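Local coordinates for protein ATP-dependent helicase FUN30 (Saccharomyces cerevisiae S288c, PDB 5GN1) that remodels nucleosomes at the expense of ATP as a SNF2-family helicase in DNA end resection and heterochromatin organisation, the present chain being the C-terminal part of its ATPase domain, at residues A[203-214]-A[272-282]; A[314-322]-A[350-358]. All blocks are in the same frame, centred on the assembly; numbering follows the deposited sequence.

Contact 1. Residues A[203-214]-A[272-282]; sequences EKVLIFSLFTQV and CANNVIIFDQS
Asp280 takes hold of the end of strand 205-209 with both carboxylate oxygens. OD1 accepts from the backbone N of Leu210 (2.9 Å) through its syn lone pair, and OD2 receives the hydroxyl of Ser209; the OG to OD2 separation, 2.5 Å, is doubtfully short. Ser209 OG also accepts from Phe211 N in an ST turn, so a small hydroxyl residue suits the point where strand gives way to helix. Asp280 CG stands between its own N and carbonyl carbon (chi1 48°), which brings the carboxylate across to that turn.

Along the parallel strands Leu206 N binds Asn275 O, Leu206 O takes Ile277 N at 2.8 Å, and Ile277 O and Phe279 N continue the ladder to Phe208; Val205 and Ile207 turn their backbone groups to strand 256-260. Asn275 ND2 spends its two hydrogens on Lys204 O (3.1 Å) and, almost straight at 177°, on Glu203 OE1, met from above the carboxylate plane. A water bridges Lys204 N and Asn274 OD1; Asn274 ND2 gives only a weak bond to Glu203 OE2 (3.3 Å), its stronger partner being Glu303 O.

Apolar chains suit faces covered by helices: Val205 CG2 lies 3.7 Å from Ile277 CG1, against helix 185-200, while on the other face Val276 CG1 meets the Phe208 ring edge and Leu206 packs on Phe248 of helix 241-250. These are adjacent mid-sheet strands of the second, C-terminal RecA-like lobe of this SNF2-family ATPase.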
loop_
_atom_site.group_PDB
_atom_site.type_symbol
_atom_site.label_atom_id
_atom_site.label_comp_id
_atom_site.label_asym_id
_atom_site.label_seq_id
_atom_site.Cartn_x
_atom_site.Cartn_y
_atom_site.Cartn_z
ATOM N N GLU A 203 -14.306 -7.188 -18.724
ATOM C CA GLU A 203 -14.392 -5.760 -18.472
ATOM C C GLU A 203 -13.037 -5.216 -18.010
ATOM O O GLU A 203 -12.086 -5.964 -17.779
ATOM C CB GLU A 203 -15.499 -5.467 -17.439
ATOM C CG GLU A 203 -16.933 -5.646 -18.006
ATOM C CD GLU A 203 -18.038 -5.555 -16.942
ATOM O OE1 GLU A 203 -17.718 -5.570 -15.729
ATOM O OE2 GLU A 203 -19.234 -5.448 -17.318
ATOM N N LYS A 204 -12.963 -3.891 -17.899
ATOM C CA LYS A 204 -11.793 -3.183 -17.414
ATOM C C LYS A 204 -12.026 -2.708 -15.982
ATOM O O LYS A 204 -13.161 -2.656 -15.500
ATOM C CB LYS A 204 -11.468 -2.005 -18.324
ATOM C CG LYS A 204 -11.168 -2.420 -19.760
ATOM C CD LYS A 204 -10.268 -1.396 -20.411
ATOM C CE LYS A 204 -9.843 -1.834 -21.807
ATOM N NZ LYS A 204 -8.632 -1.094 -22.281
ATOM N N VAL A 205 -10.937 -2.356 -15.303
ATOM C CA VAL A 205 -11.005 -2.044 -13.879
ATOM C C VAL A 205 -9.948 -0.998 -13.538
ATOM O O VAL A 205 -8.837 -1.018 -14.076
ATOM C CB VAL A 205 -10.849 -3.323 -13.016
ATOM C CG1 VAL A 205 -9.506 -4.030 -13.279
ATOM C CG2 VAL A 205 -11.036 -3.002 -11.525
ATOM N N LEU A 206 -10.313 -0.076 -12.639
ATOM C CA LEU A 206 -9.371 0.845 -11.999
ATOM C C LEU A 206 -9.040 0.339 -10.600
ATOM O O LEU A 206 -9.945 -0.022 -9.843
ATOM C CB LEU A 206 -9.953 2.252 -11.886
ATOM C CG LEU A 206 -10.646 2.808 -13.131
ATOM C CD1 LEU A 206 -11.196 4.207 -12.855
ATOM C CD2 LEU A 206 -9.663 2.790 -14.295
ATOM N N ILE A 207 -7.754 0.320 -10.253
ATOM C CA ILE A 207 -7.314 -0.038 -8.901
ATOM C C ILE A 207 -6.665 1.192 -8.272
ATOM O O ILE A 207 -5.719 1.753 -8.838
ATOM C CB ILE A 207 -6.345 -1.228 -8.900
ATOM C CG1 ILE A 207 -6.937 -2.384 -9.704
ATOM C CG2 ILE A 207 -6.071 -1.681 -7.446
ATOM C CD1 ILE A 207 -6.035 -3.606 -9.799
ATOM N N PHE A 208 -7.174 1.612 -7.109
ATOM C CA PHE A 208 -6.674 2.786 -6.398
ATOM C C PHE A 208 -5.991 2.390 -5.093
ATOM O O PHE A 208 -6.485 1.519 -4.369
ATOM C CB PHE A 208 -7.814 3.752 -6.060
ATOM C CG PHE A 208 -8.367 4.465 -7.237
ATOM C CD1 PHE A 208 -7.758 5.609 -7.710
ATOM C CD2 PHE A 208 -9.516 3.998 -7.868
ATOM C CE1 PHE A 208 -8.276 6.281 -8.814
ATOM C CE2 PHE A 208 -10.046 4.665 -8.960
ATOM C CZ PHE A 208 -9.427 5.807 -9.434
ATOM N N SER A 209 -4.880 3.064 -4.768
ATOM C CA SER A 209 -4.242 2.905 -3.467
ATOM C C SER A 209 -3.718 4.243 -2.972
ATOM O O SER A 209 -3.273 5.083 -3.758
ATOM C CB SER A 209 -3.072 1.902 -3.497
ATOM O OG SER A 209 -2.477 1.810 -2.208
ATOM N N LEU A 210 -3.761 4.426 -1.652
ATOM C CA LEU A 210 -3.165 5.604 -1.036
ATOM C C LEU A 210 -1.657 5.485 -0.897
ATOM O O LEU A 210 -1.010 6.460 -0.499
ATOM C CB LEU A 210 -3.783 5.864 0.345
ATOM C CG LEU A 210 -5.112 6.628 0.339
ATOM C CD1 LEU A 210 -5.742 6.643 1.722
ATOM C CD2 LEU A 210 -4.911 8.048 -0.168
ATOM N N PHE A 211 -1.087 4.330 -1.230
ATOM C CA PHE A 211 0.323 4.038 -1.003
ATOM C C PHE A 211 0.984 3.767 -2.344
ATOM O O PHE A 211 0.631 2.796 -3.024
ATOM C CB PHE A 211 0.491 2.818 -0.087
ATOM C CG PHE A 211 -0.011 3.022 1.312
ATOM C CD1 PHE A 211 -1.323 2.718 1.648
ATOM C CD2 PHE A 211 0.840 3.498 2.307
ATOM C CE1 PHE A 211 -1.786 2.903 2.953
ATOM C CE2 PHE A 211 0.392 3.676 3.613
ATOM C CZ PHE A 211 -0.923 3.382 3.937
ATOM N N THR A 212 1.950 4.609 -2.723
ATOM C CA THR A 212 2.720 4.314 -3.931
ATOM C C THR A 212 3.524 3.031 -3.789
ATOM O O THR A 212 3.747 2.328 -4.783
ATOM C CB THR A 212 3.653 5.478 -4.286
ATOM O OG1 THR A 212 4.391 5.875 -3.127
ATOM C CG2 THR A 212 2.848 6.660 -4.816
ATOM N N GLN A 213 3.954 2.697 -2.562
ATOM C CA GLN A 213 4.642 1.426 -2.328
ATOM C C GLN A 213 3.759 0.233 -2.673
ATOM O O GLN A 213 4.251 -0.806 -3.143
ATOM C CB GLN A 213 5.077 1.324 -0.871
ATOM C CG GLN A 213 6.173 2.264 -0.418
ATOM C CD GLN A 213 6.353 2.188 1.095
ATOM O OE1 GLN A 213 5.463 2.575 1.862
ATOM N NE2 GLN A 213 7.492 1.676 1.527
ATOM N N VAL A 214 2.460 0.342 -2.398
ATOM C CA VAL A 214 1.535 -0.711 -2.809
ATOM C C VAL A 214 1.441 -0.786 -4.329
ATOM O O VAL A 214 1.436 -1.881 -4.899
ATOM C CB VAL A 214 0.158 -0.502 -2.150
ATOM C CG1 VAL A 214 -0.926 -1.361 -2.838
ATOM C CG2 VAL A 214 0.234 -0.817 -0.650
ATOM N N CYS A 272 -14.050 4.187 -19.805
ATOM C CA CYS A 272 -13.918 2.897 -20.476
ATOM C C CYS A 272 -13.785 1.737 -19.493
ATOM O O CYS A 272 -13.792 0.579 -19.926
ATOM C CB CYS A 272 -12.734 2.909 -21.446
ATOM S SG CYS A 272 -11.178 3.409 -20.706
ATOM N N ALA A 273 -13.647 2.010 -18.197
ATOM C CA ALA A 273 -13.743 0.992 -17.159
ATOM C C ALA A 273 -15.070 1.160 -16.424
ATOM O O ALA A 273 -15.520 2.286 -16.219
ATOM C CB ALA A 273 -12.585 1.123 -16.161
ATOM N N ASN A 274 -15.703 0.047 -16.025
ATOM C CA ASN A 274 -16.896 0.133 -15.182
ATOM C C ASN A 274 -16.730 -0.637 -13.877
ATOM O O ASN A 274 -17.729 -0.963 -13.224
ATOM C CB ASN A 274 -18.163 -0.322 -15.929
ATOM C CG ASN A 274 -18.168 -1.804 -16.264
ATOM O OD1 ASN A 274 -17.208 -2.337 -16.815
ATOM N ND2 ASN A 274 -19.278 -2.476 -15.956
ATOM N N ASN A 275 -15.482 -0.915 -13.476
ATOM C CA ASN A 275 -15.177 -1.531 -12.194
ATOM C C ASN A 275 -14.092 -0.728 -11.500
ATOM O O ASN A 275 -13.182 -0.206 -12.148
ATOM C CB ASN A 275 -14.724 -2.977 -12.346
ATOM C CG ASN A 275 -15.776 -3.829 -13.016
ATOM O OD1 ASN A 275 -16.647 -4.396 -12.352
ATOM N ND2 ASN A 275 -15.704 -3.919 -14.333
ATOM N N VAL A 276 -14.203 -0.632 -10.178
ATOM C CA VAL A 276 -13.258 0.117 -9.366
ATOM C C VAL A 276 -12.948 -0.723 -8.134
ATOM O O VAL A 276 -13.867 -1.204 -7.465
ATOM C CB VAL A 276 -13.812 1.502 -8.964
ATOM C CG1 VAL A 276 -12.838 2.178 -7.988
ATOM C CG2 VAL A 276 -14.016 2.386 -10.198
ATOM N N ILE A 277 -11.662 -0.928 -7.858
ATOM C CA ILE A 277 -11.208 -1.626 -6.669
ATOM C C ILE A 277 -10.440 -0.628 -5.826
ATOM O O ILE A 277 -9.454 -0.044 -6.294
ATOM C CB ILE A 277 -10.338 -2.840 -7.011
ATOM C CG1 ILE A 277 -11.124 -3.820 -7.885
ATOM C CG2 ILE A 277 -9.857 -3.516 -5.734
ATOM C CD1 ILE A 277 -10.322 -5.013 -8.289
ATOM N N ILE A 278 -10.909 -0.415 -4.599
ATOM C CA ILE A 278 -10.231 0.439 -3.628
ATOM C C ILE A 278 -9.349 -0.505 -2.825
ATOM O O ILE A 278 -9.848 -1.279 -2.001
ATOM C CB ILE A 278 -11.226 1.185 -2.735
ATOM C CG1 ILE A 278 -12.229 1.967 -3.578
ATOM C CG2 ILE A 278 -10.498 2.143 -1.789
ATOM C CD1 ILE A 278 -11.605 3.080 -4.344
ATOM N N PHE A 279 -8.040 -0.503 -3.111
ATOM C CA PHE A 279 -7.186 -1.492 -2.462
ATOM C C PHE A 279 -7.069 -1.207 -0.973
ATOM O O PHE A 279 -6.961 -2.140 -0.166
ATOM C CB PHE A 279 -5.814 -1.526 -3.124
ATOM C CG PHE A 279 -4.980 -2.721 -2.745
ATOM C CD1 PHE A 279 -5.118 -3.927 -3.427
ATOM C CD2 PHE A 279 -4.045 -2.639 -1.720
ATOM C CE1 PHE A 279 -4.351 -5.033 -3.080
ATOM C CE2 PHE A 279 -3.260 -3.736 -1.378
ATOM C CZ PHE A 279 -3.414 -4.934 -2.062
ATOM N N ASP A 280 -7.135 0.062 -0.590
ATOM C CA ASP A 280 -7.053 0.452 0.811
ATOM C C ASP A 280 -7.825 1.751 0.952
ATOM O O ASP A 280 -7.665 2.662 0.134
ATOM C CB ASP A 280 -5.590 0.608 1.265
ATOM C CG ASP A 280 -4.759 1.450 0.293
ATOM O OD1 ASP A 280 -4.794 2.696 0.413
ATOM O OD2 ASP A 280 -4.092 0.859 -0.601
ATOM N N GLN A 281 -8.692 1.819 1.949
ATOM C CA GLN A 281 -9.603 2.945 1.955
ATOM C C GLN A 281 -8.945 4.176 2.566
ATOM O O GLN A 281 -7.946 4.098 3.279
ATOM C CB GLN A 281 -10.887 2.593 2.703
ATOM C CG GLN A 281 -10.691 2.372 4.179
ATOM C CD GLN A 281 -11.885 1.686 4.820
ATOM O OE1 GLN A 281 -11.720 0.750 5.616
ATOM N NE2 GLN A 281 -13.093 2.134 4.470
ATOM N N SER A 282 -9.511 5.327 2.242
ATOM C CA SER A 282 -9.127 6.586 2.844
ATOM C C SER A 282 -9.970 6.851 4.086
ATOM O O SER A 282 -11.124 6.417 4.184
ATOM C CB SER A 282 -9.301 7.728 1.841
ATOM O OG SER A 282 -9.066 8.982 2.453
HETATM O O HOH W 1 -19.059 -5.362 -13.467
HETATM O O HOH W 2 -15.183 -2.096 -18.459
#

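Contact 2. Residues A[314-322]-A[350-358]; sequences SIEEKIHQL and MLEDIIYDE
Lys318 lies across helix 345-359, its aliphatic chain on Leu351 and Ile354 and its ammonium at Glu358. The motif is a helix-helix packing in which segments 315-322 and 350-358 cross at 123°, their axes 10.8 Å apart. It joins the helix that follows strand 304-311, the last strand in the chain of the RecA-like sheet, to the C-terminal helix.

Apolar contacts make up most of it, branched aliphatic chains filling the space between such widely separated axes. On the inner side, the CD1 methyls of Ile315 and Ile355 meet at 3.7 Å, and helix 100-110 touches both residues through Leu107. Ile315 reaches there because CG1 is anti to the backbone N (chi1 -173°). Leu351 puts CD1 against Ile319 CG1, the two side chains crossing at about a right angle, and turns CD2 to Lys318 CB (3.8 Å). Nearer the solvent, Leu322 meets Ile354 and Met350 tip to tip, the flexible Met350 bringing CE to Leu322 CD1.

The charged contact sits at the exposed edge, where long side chains can bridge the gap with their charged ends toward solvent. Bends at chi2 (-55°) and chi3 lay Lys318 CD on Ile354 CG2 at 3.7 Å. Lys318 NZ donates to the syn lone pair of Glu358 OE1 at 2.9 Å, with a weaker bond to OE2. Replacing Lys318 by alanine would remove the chain beyond CB, which is likely to leave Glu358 without its cationic mate and Ile354 CG2 without its cover. Beside that methyl, Ile354 CD1 already packs tightly, 3.4 Å from Leu322 CD1.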
loop_
_atom_site.group_PDB
_atom_site.type_symbol
_atom_site.label_atom_id
_atom_site.label_comp_id
_atom_site.label_asym_id
_atom_site.label_seq_id
_atom_site.Cartn_x
_atom_site.Cartn_y
_atom_site.Cartn_z
ATOM N N SER A 314 -8.579 -6.255 11.836
ATOM C CA SER A 314 -7.491 -5.324 11.597
ATOM C C SER A 314 -8.005 -3.907 11.769
ATOM O O SER A 314 -9.213 -3.652 11.780
ATOM C CB SER A 314 -6.895 -5.493 10.195
ATOM O OG SER A 314 -7.571 -4.653 9.274
ATOM N N ILE A 315 -7.053 -2.978 11.859
ATOM C CA ILE A 315 -7.350 -1.557 11.968
ATOM C C ILE A 315 -8.220 -1.051 10.821
ATOM O O ILE A 315 -8.894 -0.026 10.960
ATOM C CB ILE A 315 -6.020 -0.788 12.039
ATOM C CG1 ILE A 315 -6.263 0.691 12.335
ATOM C CG2 ILE A 315 -5.237 -0.993 10.753
ATOM C CD1 ILE A 315 -5.005 1.433 12.700
ATOM N N GLU A 316 -8.219 -1.748 9.678
ATOM C CA GLU A 316 -9.038 -1.307 8.549
ATOM C C GLU A 316 -10.523 -1.351 8.888
ATOM O O GLU A 316 -11.299 -0.533 8.390
ATOM C CB GLU A 316 -8.745 -2.162 7.315
ATOM C CG GLU A 316 -7.338 -1.924 6.735
ATOM C CD GLU A 316 -7.145 -2.548 5.349
ATOM O OE1 GLU A 316 -7.810 -3.559 5.044
ATOM O OE2 GLU A 316 -6.340 -2.002 4.562
ATOM N N GLU A 317 -10.931 -2.299 9.737
ATOM C CA GLU A 317 -12.307 -2.305 10.222
ATOM C C GLU A 317 -12.612 -1.047 11.030
ATOM O O GLU A 317 -13.664 -0.427 10.846
ATOM C CB GLU A 317 -12.565 -3.572 11.043
ATOM C CG GLU A 317 -12.530 -4.844 10.201
ATOM C CD GLU A 317 -12.952 -6.097 10.966
ATOM O OE1 GLU A 317 -12.157 -6.618 11.779
ATOM O OE2 GLU A 317 -14.097 -6.548 10.764
ATOM N N LYS A 318 -11.686 -0.635 11.912
ATOM C CA LYS A 318 -11.886 0.590 12.685
ATOM C C LYS A 318 -11.934 1.812 11.784
ATOM O O LYS A 318 -12.719 2.741 12.017
ATOM C CB LYS A 318 -10.767 0.747 13.718
ATOM C CG LYS A 318 -10.679 -0.399 14.694
ATOM C CD LYS A 318 -12.008 -0.595 15.370
ATOM C CE LYS A 318 -12.252 -2.054 15.706
ATOM N NZ LYS A 318 -13.601 -2.217 16.313
ATOM N N ILE A 319 -11.084 1.844 10.757
ATOM C CA ILE A 319 -11.088 2.981 9.843
ATOM C C ILE A 319 -12.390 3.031 9.046
ATOM O O ILE A 319 -12.950 4.109 8.815
ATOM C CB ILE A 319 -9.840 2.924 8.940
ATOM C CG1 ILE A 319 -8.605 3.264 9.782
ATOM C CG2 ILE A 319 -9.978 3.865 7.725
ATOM C CD1 ILE A 319 -7.294 3.113 9.051
ATOM N N HIS A 320 -12.909 1.871 8.639
ATOM C CA HIS A 320 -14.191 1.848 7.934
ATOM C C HIS A 320 -15.321 2.392 8.808
ATOM O O HIS A 320 -16.188 3.129 8.326
ATOM C CB HIS A 320 -14.506 0.422 7.476
ATOM C CG HIS A 320 -15.737 0.309 6.626
ATOM N ND1 HIS A 320 -15.969 1.118 5.533
ATOM C CD2 HIS A 320 -16.803 -0.525 6.707
ATOM C CE1 HIS A 320 -17.125 0.792 4.981
ATOM N NE2 HIS A 320 -17.652 -0.201 5.675
ATOM N N GLN A 321 -15.322 2.042 10.103
ATOM C CA GLN A 321 -16.393 2.473 11.003
ATOM C C GLN A 321 -16.362 3.974 11.244
ATOM O O GLN A 321 -17.413 4.620 11.299
ATOM C CB GLN A 321 -16.288 1.754 12.350
ATOM C CG GLN A 321 -16.574 0.267 12.330
ATOM C CD GLN A 321 -15.978 -0.456 13.533
ATOM O OE1 GLN A 321 -15.824 0.122 14.620
ATOM N NE2 GLN A 321 -15.612 -1.720 13.333
ATOM N N LEU A 322 -15.169 4.540 11.421
ATOM C CA LEU A 322 -15.007 5.896 11.929
ATOM C C LEU A 322 -14.710 6.928 10.855
ATOM O O LEU A 322 -14.637 8.120 11.175
ATOM C CB LEU A 322 -13.893 5.926 12.975
ATOM C CG LEU A 322 -14.264 5.236 14.287
ATOM C CD1 LEU A 322 -13.013 4.752 14.971
ATOM C CD2 LEU A 322 -15.045 6.190 15.184
ATOM N N MET A 350 -7.047 8.544 18.779
ATOM C CA MET A 350 -8.323 7.849 18.943
ATOM C C MET A 350 -8.260 6.407 18.432
ATOM O O MET A 350 -8.791 5.486 19.071
ATOM C CB MET A 350 -9.423 8.616 18.224
ATOM C CG MET A 350 -10.702 7.817 18.078
ATOM S SD MET A 350 -11.604 8.284 16.602
ATOM C CE MET A 350 -10.574 7.593 15.314
ATOM N N LEU A 351 -7.634 6.188 17.274
ATOM C CA LEU A 351 -7.508 4.827 16.764
ATOM C C LEU A 351 -6.653 3.970 17.683
ATOM O O LEU A 351 -6.976 2.800 17.931
ATOM C CB LEU A 351 -6.944 4.847 15.339
ATOM C CG LEU A 351 -8.015 5.212 14.307
ATOM C CD1 LEU A 351 -7.421 5.574 12.944
ATOM C CD2 LEU A 351 -9.007 4.044 14.171
ATOM N N GLU A 352 -5.561 4.534 18.215
ATOM C CA GLU A 352 -4.728 3.765 19.134
ATOM C C GLU A 352 -5.498 3.405 20.406
ATOM O O GLU A 352 -5.346 2.297 20.939
ATOM C CB GLU A 352 -3.449 4.536 19.475
ATOM C CG GLU A 352 -2.452 3.663 20.215
ATOM C CD GLU A 352 -1.275 4.424 20.785
ATOM O OE1 GLU A 352 -1.387 5.642 21.018
ATOM O OE2 GLU A 352 -0.237 3.781 21.001
ATOM N N ASP A 353 -6.308 4.308 20.886
ATOM C CA ASP A 353 -7.075 4.030 22.070
ATOM C C ASP A 353 -8.069 2.880 21.813
ATOM O O ASP A 353 -8.128 1.967 22.576
ATOM C CB ASP A 353 -7.839 5.248 22.540
ATOM C CG ASP A 353 -6.944 6.368 23.038
ATOM O OD1 ASP A 353 -5.777 6.154 23.246
ATOM O OD2 ASP A 353 -7.425 7.463 23.193
ATOM N N ILE A 354 -8.818 2.951 20.724
ATOM C CA ILE A 354 -9.816 1.933 20.397
ATOM C C ILE A 354 -9.165 0.561 20.294
ATOM O O ILE A 354 -9.654 -0.424 20.858
ATOM C CB ILE A 354 -10.547 2.317 19.101
ATOM C CG1 ILE A 354 -11.355 3.586 19.340
ATOM C CG2 ILE A 354 -11.416 1.170 18.596
ATOM C CD1 ILE A 354 -11.873 4.201 18.099
ATOM N N ILE A 355 -8.039 0.483 19.585
ATOM C CA ILE A 355 -7.311 -0.774 19.475
ATOM C C ILE A 355 -6.901 -1.280 20.854
ATOM O O ILE A 355 -7.011 -2.476 21.152
ATOM C CB ILE A 355 -6.102 -0.590 18.544
ATOM C CG1 ILE A 355 -6.597 -0.497 17.096
ATOM C CG2 ILE A 355 -5.128 -1.734 18.695
ATOM C CD1 ILE A 355 -5.619 0.160 16.171
ATOM N N TYR A 356 -6.444 -0.372 21.718
ATOM C CA TYR A 356 -5.995 -0.760 23.050
ATOM C C TYR A 356 -7.158 -1.227 23.920
ATOM O O TYR A 356 -7.044 -2.235 24.625
ATOM C CB TYR A 356 -5.267 0.413 23.710
ATOM C CG TYR A 356 -4.653 0.075 25.052
ATOM C CD1 TYR A 356 -3.476 -0.668 25.135
ATOM C CD2 TYR A 356 -5.243 0.503 26.236
ATOM C CE1 TYR A 356 -2.906 -0.974 26.358
ATOM C CE2 TYR A 356 -4.680 0.199 27.469
ATOM C CZ TYR A 356 -3.513 -0.541 27.520
ATOM O OH TYR A 356 -2.946 -0.849 28.738
ATOM N N ASP A 357 -8.282 -0.504 23.885
ATOM C CA ASP A 357 -9.426 -0.861 24.720
ATOM C C ASP A 357 -10.021 -2.202 24.314
ATOM O O ASP A 357 -10.460 -2.975 25.174
ATOM C CB ASP A 357 -10.491 0.235 24.653
ATOM C CG ASP A 357 -9.987 1.560 25.189
ATOM O OD1 ASP A 357 -8.993 1.547 25.946
ATOM O OD2 ASP A 357 -10.580 2.617 24.863
ATOM N N GLU A 358 -10.047 -2.496 23.011
ATOM C CA GLU A 358 -10.619 -3.740 22.520
ATOM C C GLU A 358 -9.700 -4.939 22.714
ATOM O O GLU A 358 -10.158 -6.074 22.532
ATOM C CB GLU A 358 -11.005 -3.597 21.042
ATOM C CG GLU A 358 -12.078 -2.528 20.829
ATOM C CD GLU A 358 -12.706 -2.547 19.446
ATOM O OE1 GLU A 358 -12.232 -3.315 18.574
ATOM O OE2 GLU A 358 -13.681 -1.785 19.243
#

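Contact 1 belongs to the core and contact 2 to a partly buried flank farther from the centre of the chain; their centres lie about 23 Å apart. The 203-214/272-282 pair joins two neighbouring strands inside the central sheet, where main-chain groups pair with each other and buried polar side chains finish the strand ends. The 314-322/350-358 pair shares neither strand and relies on side chains alone, with methyls inside and opposite charges at the solvent edge. Strand 304-311 connects the two places: it runs beside 275-278 in the sheet and leads into helix 315-322. Lys186 also links them, bonding to Phe279 O and forming a salt bridge with Glu316.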